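Local coordinates for glycosyl hydrolases family 31 family protein (PDB 6DRU) that releases alpha-xylose from the non-reducing terminal glucose of xyloglucan oligosaccharides, as a family 31 alpha-xylosidase, at residues F550-R555 with R611-P616; K600-Q605 with F645-L650; P667-G670 with K675-T678. One frame throughout, in Å; residues are numbered along the deposited sequence.

Interaction 1 of 3, residues F550-R555 with R611-P616; sequences FLPFMR and RSIMRP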
loop_
_atom_site.group_PDB
_atom_site.type_symbol
_atom_site.label_atom_id
_atom_site.label_comp_id
_atom_site.label_asym_id
_atom_site.label_seq_id
_atom_site.Cartn_x
_atom_site.Cartn_y
_atom_site.Cartn_z
ATOM N N PHE A 550 -19.115 -3.753 -47.045
ATOM C CA PHE A 550 -20.319 -3.523 -46.259
ATOM C C PHE A 550 -19.967 -3.322 -44.789
ATOM O O PHE A 550 -20.544 -3.960 -43.903
ATOM C CB PHE A 550 -21.294 -4.685 -46.450
ATOM C CG PHE A 550 -21.636 -4.944 -47.889
ATOM C CD1 PHE A 550 -22.694 -4.283 -48.492
ATOM C CD2 PHE A 550 -20.890 -5.835 -48.645
ATOM C CE1 PHE A 550 -23.005 -4.510 -49.816
ATOM C CE2 PHE A 550 -21.197 -6.067 -49.971
ATOM C CZ PHE A 550 -22.256 -5.404 -50.558
ATOM N N LEU A 551 -19.019 -2.431 -44.534
ATOM C CA LEU A 551 -18.595 -2.010 -43.209
ATOM C C LEU A 551 -18.576 -0.492 -43.173
ATOM O O LEU A 551 -18.551 0.158 -44.224
ATOM C CB LEU A 551 -17.205 -2.560 -42.860
ATOM C CG LEU A 551 -17.128 -4.035 -42.482
ATOM C CD1 LEU A 551 -15.686 -4.451 -42.255
ATOM C CD2 LEU A 551 -17.966 -4.299 -41.241
ATOM N N PRO A 552 -18.619 0.109 -41.978
ATOM C CA PRO A 552 -18.632 1.579 -41.903
ATOM C C PRO A 552 -17.498 2.238 -42.663
ATOM O O PRO A 552 -17.690 3.321 -43.231
ATOM C CB PRO A 552 -18.538 1.844 -40.396
ATOM C CG PRO A 552 -19.213 0.665 -39.787
ATOM C CD PRO A 552 -18.823 -0.507 -40.652
ATOM N N PHE A 553 -16.325 1.612 -42.709
ATOM C CA PHE A 553 -15.210 2.102 -43.506
ATOM C C PHE A 553 -14.533 0.922 -44.181
ATOM O O PHE A 553 -14.237 -0.083 -43.530
ATOM C CB PHE A 553 -14.203 2.881 -42.648
ATOM C CG PHE A 553 -14.736 4.186 -42.129
ATOM C CD1 PHE A 553 -14.636 5.341 -42.888
ATOM C CD2 PHE A 553 -15.344 4.258 -40.885
ATOM C CE1 PHE A 553 -15.131 6.546 -42.417
ATOM C CE2 PHE A 553 -15.839 5.458 -40.410
ATOM C CZ PHE A 553 -15.732 6.602 -41.176
ATOM N N MET A 554 -14.298 1.044 -45.484
ATOM C CA MET A 554 -13.651 -0.001 -46.267
ATOM C C MET A 554 -12.163 0.314 -46.356
ATOM O O MET A 554 -11.763 1.275 -47.023
ATOM C CB MET A 554 -14.275 -0.105 -47.656
ATOM C CG MET A 554 -13.786 -1.293 -48.465
ATOM S SD MET A 554 -14.206 -1.166 -50.211
ATOM C CE MET A 554 -13.520 -2.699 -50.832
ATOM N N ARG A 555 -11.344 -0.489 -45.680
ATOM C CA ARG A 555 -9.903 -0.273 -45.650
ATOM C C ARG A 555 -9.192 -1.616 -45.651
ATOM O O ARG A 555 -9.573 -2.527 -44.909
ATOM C CB ARG A 555 -9.485 0.550 -44.425
ATOM C CG ARG A 555 -8.023 0.384 -44.031
ATOM C CD ARG A 555 -7.651 1.275 -42.854
ATOM N NE ARG A 555 -6.442 0.817 -42.173
ATOM C CZ ARG A 555 -6.436 -0.097 -41.208
ATOM N NH1 ARG A 555 -7.578 -0.643 -40.817
ATOM N NH2 ARG A 555 -5.298 -0.466 -40.634
ATOM N N ARG A 611 -28.299 6.339 -34.487
ATOM C CA ARG A 611 -28.821 5.186 -35.205
ATOM C C ARG A 611 -27.663 4.297 -35.636
ATOM O O ARG A 611 -26.839 4.709 -36.460
ATOM C CB ARG A 611 -29.634 5.648 -36.415
ATOM C CG ARG A 611 -30.550 4.601 -37.004
ATOM C CD ARG A 611 -31.527 4.110 -35.956
ATOM N NE ARG A 611 -32.508 3.184 -36.509
ATOM C CZ ARG A 611 -33.764 3.516 -36.785
ATOM N NH1 ARG A 611 -34.186 4.753 -36.558
ATOM N NH2 ARG A 611 -34.598 2.614 -37.286
ATOM N N SER A 612 -27.584 3.091 -35.078
ATOM C CA SER A 612 -26.432 2.230 -35.313
ATOM C C SER A 612 -26.277 1.914 -36.795
ATOM O O SER A 612 -27.254 1.642 -37.498
ATOM C CB SER A 612 -26.564 0.937 -34.515
ATOM O OG SER A 612 -26.704 1.200 -33.131
ATOM N N ILE A 613 -25.032 1.956 -37.270
ATOM C CA ILE A 613 -24.743 1.753 -38.684
ATOM C C ILE A 613 -24.787 0.266 -39.007
ATOM O O ILE A 613 -25.692 -0.192 -39.714
ATOM C CB ILE A 613 -23.391 2.379 -39.067
ATOM C CG1 ILE A 613 -23.425 3.884 -38.790
ATOM C CG2 ILE A 613 -23.074 2.112 -40.527
ATOM C CD1 ILE A 613 -22.133 4.590 -39.095
ATOM N N MET A 614 -23.830 -0.506 -38.501
ATOM C CA MET A 614 -23.921 -1.956 -38.605
ATOM C C MET A 614 -24.654 -2.479 -37.376
ATOM O O MET A 614 -24.294 -2.156 -36.240
ATOM C CB MET A 614 -22.545 -2.609 -38.772
ATOM C CG MET A 614 -21.518 -2.338 -37.696
ATOM S SD MET A 614 -19.939 -3.102 -38.140
ATOM C CE MET A 614 -20.358 -4.843 -38.079
ATOM N N ARG A 615 -25.690 -3.277 -37.615
ATOM C CA ARG A 615 -26.742 -3.509 -36.634
ATOM C C ARG A 615 -26.877 -4.990 -36.315
ATOM O O ARG A 615 -27.191 -5.785 -37.217
ATOM C CB ARG A 615 -28.070 -2.955 -37.160
ATOM C CG ARG A 615 -28.012 -1.479 -37.524
ATOM C CD ARG A 615 -29.268 -1.014 -38.245
ATOM N NE ARG A 615 -30.463 -1.126 -37.414
ATOM C CZ ARG A 615 -30.790 -0.270 -36.453
ATOM N NH1 ARG A 615 -30.008 0.769 -36.192
ATOM N NH2 ARG A 615 -31.899 -0.454 -35.751
ATOM N N PRO A 616 -26.655 -5.406 -35.071
ATOM C CA PRO A 616 -26.981 -6.784 -34.691
ATOM C C PRO A 616 -28.471 -7.045 -34.853
ATOM O O PRO A 616 -29.298 -6.135 -34.767
ATOM C CB PRO A 616 -26.548 -6.862 -33.222
ATOM C CG PRO A 616 -26.473 -5.438 -32.763
ATOM C CD PRO A 616 -26.051 -4.653 -33.961
#
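The carbonyl oxygens of L551 and P552, the two residues that meet I613 and M614 across this contact, are both gripped by R592, whose NH1 takes L551 O and NH2 takes P552 O. The pair lies on the loop leading into strand 554-555, which pairs in parallel with strand 252-254 of the (beta/alpha)8 barrel, whereas M614 lies on the edge strand 614-615 of the C-terminal antiparallel beta domain. The contact is therefore a seam between barrel and beta domain, and it is wholly apolar. M614 carries most of its own side. Its first torsion (chi1 57°) sets CG between the backbone N and the carbonyl carbon, and a bend at chi3 turns the methyl back beside the leucine. The methionine side chain crosses the proline at about a right angle, bringing SD within 3.8 Å of P552 CD. The same SD is 3.9 Å from L551 CD2. The leucine and methionine side chains cross at a slant, with M614 CE 4.0 Å from L551 CD2, so one leucine methyl meets both the sulfur and the terminal methyl. L551 starts out away from the other segment and only its branched end returns, whereas P552 faces the partner directly; the rigid ring gives a compact apolar surface against which a flexible methionine can mould itself. I613 adds its CG2 branch, 4.2 Å from P552 CG, and its side chain also packs on helix 596-609. Behind this seam R615 fastens the incoming loop. Its guanidinium is engaged by D620 at NE and by D229 at NH2, which would probably stabilise its positive charge. The remaining nitrogen, R615 NH1, donates to S612 O at 3.2 Å, nearly straight at 165°, with the acceptor lying in the guanidinium plane.

Interaction 2 of 3, residues K600-Q605 with F645-L650; sequences KSIFNQ and FGPRLL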
loop_
_atom_site.group_PDB
_atom_site.type_symbol
_atom_site.label_atom_id
_atom_site.label_comp_id
_atom_site.label_asym_id
_atom_site.label_seq_id
_atom_site.Cartn_x
_atom_site.Cartn_y
_atom_site.Cartn_z
ATOM N N LYS A 600 -23.503 7.677 -46.974
ATOM C CA LYS A 600 -23.605 9.023 -46.422
ATOM C C LYS A 600 -24.946 9.234 -45.727
ATOM O O LYS A 600 -25.039 10.024 -44.780
ATOM C CB LYS A 600 -23.385 10.052 -47.534
ATOM C CG LYS A 600 -23.674 11.493 -47.142
ATOM C CD LYS A 600 -23.685 12.417 -48.353
ATOM C CE LYS A 600 -23.333 13.842 -47.955
ATOM N NZ LYS A 600 -22.854 14.648 -49.114
ATOM N N SER A 601 -25.983 8.512 -46.155
ATOM C CA SER A 601 -27.292 8.649 -45.524
ATOM C C SER A 601 -27.334 7.963 -44.162
ATOM O O SER A 601 -27.875 8.518 -43.199
ATOM C CB SER A 601 -28.375 8.084 -46.441
ATOM O OG SER A 601 -29.663 8.333 -45.911
ATOM N N ILE A 602 -26.768 6.758 -44.058
ATOM C CA ILE A 602 -26.801 6.051 -42.781
ATOM C C ILE A 602 -25.786 6.637 -41.806
ATOM O O ILE A 602 -25.983 6.569 -40.587
ATOM C CB ILE A 602 -26.584 4.540 -42.981
ATOM C CG1 ILE A 602 -25.191 4.249 -43.541
ATOM C CG2 ILE A 602 -27.658 3.966 -43.892
ATOM C CD1 ILE A 602 -24.897 2.771 -43.701
ATOM N N PHE A 603 -24.691 7.213 -42.311
ATOM C CA PHE A 603 -23.769 7.926 -41.433
ATOM C C PHE A 603 -24.403 9.195 -40.885
ATOM O O PHE A 603 -24.053 9.639 -39.784
ATOM C CB PHE A 603 -22.474 8.259 -42.175
ATOM C CG PHE A 603 -21.380 7.250 -41.971
ATOM C CD1 PHE A 603 -20.522 7.352 -40.889
ATOM C CD2 PHE A 603 -21.206 6.205 -42.863
ATOM C CE1 PHE A 603 -19.510 6.429 -40.699
ATOM C CE2 PHE A 603 -20.197 5.279 -42.676
ATOM C CZ PHE A 603 -19.348 5.391 -41.593
ATOM N N ASN A 604 -25.339 9.783 -41.632
ATOM C CA ASN A 604 -26.010 10.990 -41.166
ATOM C C ASN A 604 -27.002 10.676 -40.053
ATOM O O ASN A 604 -27.131 11.448 -39.095
ATOM C CB ASN A 604 -26.711 11.679 -42.337
ATOM C CG ASN A 604 -27.444 12.937 -41.921
ATOM O OD1 ASN A 604 -28.644 12.904 -41.643
ATOM N ND2 ASN A 604 -26.727 14.054 -41.872
ATOM N N GLN A 605 -27.710 9.547 -40.156
ATOM C CA GLN A 605 -28.640 9.166 -39.099
ATOM C C GLN A 605 -27.915 8.781 -37.817
ATOM O O GLN A 605 -28.421 9.042 -36.719
ATOM C CB GLN A 605 -29.539 8.026 -39.570
ATOM C CG GLN A 605 -30.810 8.521 -40.219
ATOM C CD GLN A 605 -31.673 9.307 -39.257
ATOM O OE1 GLN A 605 -31.970 8.848 -38.154
ATOM N NE2 GLN A 605 -32.066 10.509 -39.661
ATOM N N PHE A 645 -26.505 -3.959 -42.300
ATOM C CA PHE A 645 -25.667 -2.809 -42.636
ATOM C C PHE A 645 -26.585 -1.709 -43.147
ATOM O O PHE A 645 -26.979 -1.701 -44.315
ATOM C CB PHE A 645 -24.609 -3.188 -43.664
ATOM C CG PHE A 645 -23.625 -2.095 -43.945
ATOM C CD1 PHE A 645 -22.818 -1.600 -42.937
ATOM C CD2 PHE A 645 -23.506 -1.561 -45.216
ATOM C CE1 PHE A 645 -21.912 -0.591 -43.191
ATOM C CE2 PHE A 645 -22.598 -0.552 -45.476
ATOM C CZ PHE A 645 -21.800 -0.068 -44.462
ATOM N N GLY A 646 -26.927 -0.775 -42.266
ATOM C CA GLY A 646 -27.964 0.185 -42.546
ATOM C C GLY A 646 -29.329 -0.450 -42.383
ATOM O O GLY A 646 -29.455 -1.592 -41.927
ATOM N N PRO A 647 -30.386 0.273 -42.762
ATOM C CA PRO A 647 -31.745 -0.250 -42.561
ATOM C C PRO A 647 -32.203 -1.253 -43.608
ATOM O O PRO A 647 -33.232 -1.907 -43.392
ATOM C CB PRO A 647 -32.609 1.018 -42.608
ATOM C CG PRO A 647 -31.860 1.932 -43.508
ATOM C CD PRO A 647 -30.395 1.662 -43.256
ATOM N N ARG A 648 -31.484 -1.415 -44.715
ATOM C CA ARG A 648 -31.982 -2.218 -45.825
ATOM C C ARG A 648 -31.136 -3.439 -46.158
ATOM O O ARG A 648 -31.683 -4.418 -46.666
ATOM C CB ARG A 648 -32.115 -1.356 -47.091
ATOM C CG ARG A 648 -32.961 -0.106 -46.909
ATOM C CD ARG A 648 -34.448 -0.422 -46.999
ATOM N NE ARG A 648 -35.280 0.726 -46.643
ATOM C CZ ARG A 648 -35.966 1.452 -47.520
ATOM N NH1 ARG A 648 -35.929 1.147 -48.809
ATOM N NH2 ARG A 648 -36.699 2.479 -47.107
ATOM N N LEU A 649 -29.836 -3.423 -45.881
ATOM C CA LEU A 649 -28.949 -4.502 -46.295
ATOM C C LEU A 649 -28.732 -5.491 -45.158
ATOM O O LEU A 649 -28.536 -5.093 -44.007
ATOM C CB LEU A 649 -27.603 -3.945 -46.762
ATOM C CG LEU A 649 -27.624 -3.127 -48.054
ATOM C CD1 LEU A 649 -26.245 -2.568 -48.355
ATOM C CD2 LEU A 649 -28.119 -3.976 -49.212
ATOM N N LEU A 650 -28.771 -6.782 -45.486
ATOM C CA LEU A 650 -28.430 -7.852 -44.556
ATOM C C LEU A 650 -27.200 -8.574 -45.090
ATOM O O LEU A 650 -27.239 -9.137 -46.189
ATOM C CB LEU A 650 -29.594 -8.826 -44.376
ATOM C CG LEU A 650 -29.289 -10.074 -43.546
ATOM C CD1 LEU A 650 -29.398 -9.764 -42.061
ATOM C CD2 LEU A 650 -30.210 -11.224 -43.923
#
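A first torsion of 64° sets CG1 of I602 between its backbone N and carbonyl carbon and leaves CG2 beside the N, so the two branches of this helical residue fork over the end of strand 643-645 and the turn that follows, a reach for which a beta-branched residue is well suited. The second torsion, 177°, extends CG1 so that CD1 reaches F645. That phenylalanine comes to meet it with CG anti to the backbone N, its ring end swinging nearer the helix although the bond to CB does not point there. I602 CD1 sits over one face of the ring, displaced toward the rim, and is 4.3 Å from F645 CZ. The other branch reaches the turn itself: I602 CG2 is 3.6 Å from P647 CD and 4.0 Å from G646 CA. G646 suits the place between them because its phi is positive and because, having no side chain, it lets the isoleucine methyls rest against the bare backbone. CD1 uses this too, at 4.2 Å from G646 CA. G646 to R648 connect the antiparallel strands 643-645 and 649-651, a beta hairpin of the C-terminal domain, and the contact lays helix 596-609 against it. The hairpin is closed by F645 N donating to L649 O at 2.9 Å. Y598, one turn earlier on the helix than I602, adds a polar hold: its OH bonds both F645 O and R648 N, meeting backbone atoms at either end of the turn, and its side chain also touches P647. The proline ring, locked in phi, offers a firm apolar edge to the isoleucine. On the helix backbone, Q605 N donates to S601 O at 3.2 Å, while S601 OG bonds G715 O near the chain's C-terminus.

Interaction 3 of 3, residues P667-G670 with K675-T678; sequences PQTG and KPWT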
loop_
_atom_site.group_PDB
_atom_site.type_symbol
_atom_site.label_atom_id
_atom_site.label_comp_id
_atom_site.label_asym_id
_atom_site.label_seq_id
_atom_site.Cartn_x
_atom_site.Cartn_y
_atom_site.Cartn_z
ATOM N N PRO A 667 -34.239 -13.157 -41.084
ATOM C CA PRO A 667 -35.156 -12.954 -39.959
ATOM C C PRO A 667 -36.565 -12.630 -40.433
ATOM O O PRO A 667 -36.799 -12.214 -41.570
ATOM C CB PRO A 667 -34.540 -11.769 -39.203
ATOM C CG PRO A 667 -33.135 -11.650 -39.730
ATOM C CD PRO A 667 -33.199 -12.120 -41.143
ATOM N N GLN A 668 -37.513 -12.829 -39.524
ATOM C CA GLN A 668 -38.901 -12.471 -39.772
ATOM C C GLN A 668 -39.073 -10.962 -39.649
ATOM O O GLN A 668 -38.459 -10.326 -38.787
ATOM C CB GLN A 668 -39.815 -13.191 -38.781
ATOM C CG GLN A 668 -41.292 -12.945 -38.992
ATOM C CD GLN A 668 -41.923 -13.990 -39.881
ATOM O OE1 GLN A 668 -42.012 -13.818 -41.097
ATOM N NE2 GLN A 668 -42.367 -15.088 -39.277
ATOM N N THR A 669 -39.893 -10.385 -40.529
ATOM C CA THR A 669 -40.142 -8.949 -40.530
ATOM C C THR A 669 -41.538 -8.572 -40.052
ATOM O O THR A 669 -41.776 -7.393 -39.765
ATOM C CB THR A 669 -39.918 -8.359 -41.929
ATOM O OG1 THR A 669 -40.815 -8.979 -42.863
ATOM C CG2 THR A 669 -38.482 -8.581 -42.374
ATOM N N GLY A 670 -42.460 -9.529 -39.953
ATOM C CA GLY A 670 -43.799 -9.265 -39.463
ATOM C C GLY A 670 -44.903 -9.403 -40.491
ATOM O O GLY A 670 -46.074 -9.219 -40.138
ATOM N N LYS A 675 -42.614 -11.743 -49.462
ATOM C CA LYS A 675 -41.241 -12.233 -49.550
ATOM C C LYS A 675 -40.357 -10.993 -49.601
ATOM O O LYS A 675 -40.053 -10.477 -50.687
ATOM C CB LYS A 675 -41.057 -13.134 -50.769
ATOM C CG LYS A 675 -41.932 -14.384 -50.724
ATOM C CD LYS A 675 -42.011 -15.082 -52.072
ATOM C CE LYS A 675 -40.736 -15.828 -52.407
ATOM N NZ LYS A 675 -40.819 -16.467 -53.752
ATOM N N PRO A 676 -39.925 -10.481 -48.447
ATOM C CA PRO A 676 -39.292 -9.157 -48.423
ATOM C C PRO A 676 -37.801 -9.175 -48.723
ATOM O O PRO A 676 -37.232 -8.140 -49.084
ATOM C CB PRO A 676 -39.565 -8.665 -46.992
ATOM C CG PRO A 676 -40.195 -9.847 -46.245
ATOM C CD PRO A 676 -40.026 -11.059 -47.099
ATOM N N TRP A 677 -37.159 -10.331 -48.584
ATOM C CA TRP A 677 -35.713 -10.434 -48.738
ATOM C C TRP A 677 -35.374 -10.751 -50.191
ATOM O O TRP A 677 -35.801 -11.781 -50.722
ATOM C CB TRP A 677 -35.140 -11.501 -47.806
ATOM C CG TRP A 677 -35.336 -11.195 -46.352
ATOM C CD1 TRP A 677 -36.185 -11.823 -45.489
ATOM C CD2 TRP A 677 -34.666 -10.183 -45.589
ATOM N NE1 TRP A 677 -36.086 -11.265 -44.238
ATOM C CE2 TRP A 677 -35.160 -10.256 -44.272
ATOM C CE3 TRP A 677 -33.695 -9.222 -45.893
ATOM C CZ2 TRP A 677 -34.718 -9.405 -43.259
ATOM C CZ3 TRP A 677 -33.255 -8.380 -44.885
ATOM C CH2 TRP A 677 -33.769 -8.476 -43.585
ATOM N N THR A 678 -34.600 -9.873 -50.822
ATOM C CA THR A 678 -34.148 -10.048 -52.195
ATOM C C THR A 678 -32.646 -10.285 -52.190
ATOM O O THR A 678 -31.885 -9.444 -51.701
ATOM C CB THR A 678 -34.489 -8.830 -53.051
ATOM O OG1 THR A 678 -35.903 -8.597 -53.018
ATOM C CG2 THR A 678 -34.042 -9.045 -54.489
#
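W677 and P667 are joined by the polar bond of this contact: the indole NE1 donates to P667 O at 2.9 Å. The tryptophan opens strand 677-679 of the antiparallel sheet in the C-terminal beta domain, and P667 directly follows strand 661-666, so the bond spans the mouth of the loop linking the two strands. The carbonyl oxygen lies at the edge of the indole, near its plane, and the N-H in turn lies in the carbonyl plane; the N-H...O angle is 154°. This single bond satisfies the one polar atom of a buried ring. CG of W677 stands anti to its carbonyl carbon (chi1 -63°), which directs the indole across to the loop. The pyrrolidine of P667 meets it at about a right angle, CD being 3.8 Å from W677 CZ2. Proline suits this place: it lays a compact apolar ring against the indole and has no amide hydrogen in need of a partner. F621 on helix 618-621 touches both P667 and T669, while F704 and L706 pack on the tryptophan.

T669 is second only to the tryptophan in the surface it buries. Its CB faces the other segment, and its two branches divide the work. The methyl runs past the indole in the opposite direction, approaching it obliquely, with CG2 4.0 Å from W677 CZ2. The hydroxyl, set between the backbone N and the carbonyl carbon by a first torsion of 60°, bonds Q671 OE1 within the loop. A threonine thus serves an apolar and a polar neighbour at once at this partly exposed spot. The same oxygen also touches the ring of P676, OG1 lying 3.5 Å from P676 CG.

How the interactions relate
The three contacts all reach the antiparallel sheet of the C-terminal domain. Interactions 1 and 2 are close neighbours, their centres 8 Å apart: I613 O and G646 N, 2.9 Å apart, probably form a hydrogen bond, and F603 packs by its ring on P552. Interaction 3 lies farther out, about 17 Å from interaction 2 between centres, yet the two touch where L650 CB meets W677 CZ3 at 3.7 Å; interaction 1, about 21 Å from it, does not. None belongs to the active site itself. A tie to it runs through segment 550-555: R555, which does not itself touch the other segment, forms a cation-pi pair with W484, which lines the xylose pocket.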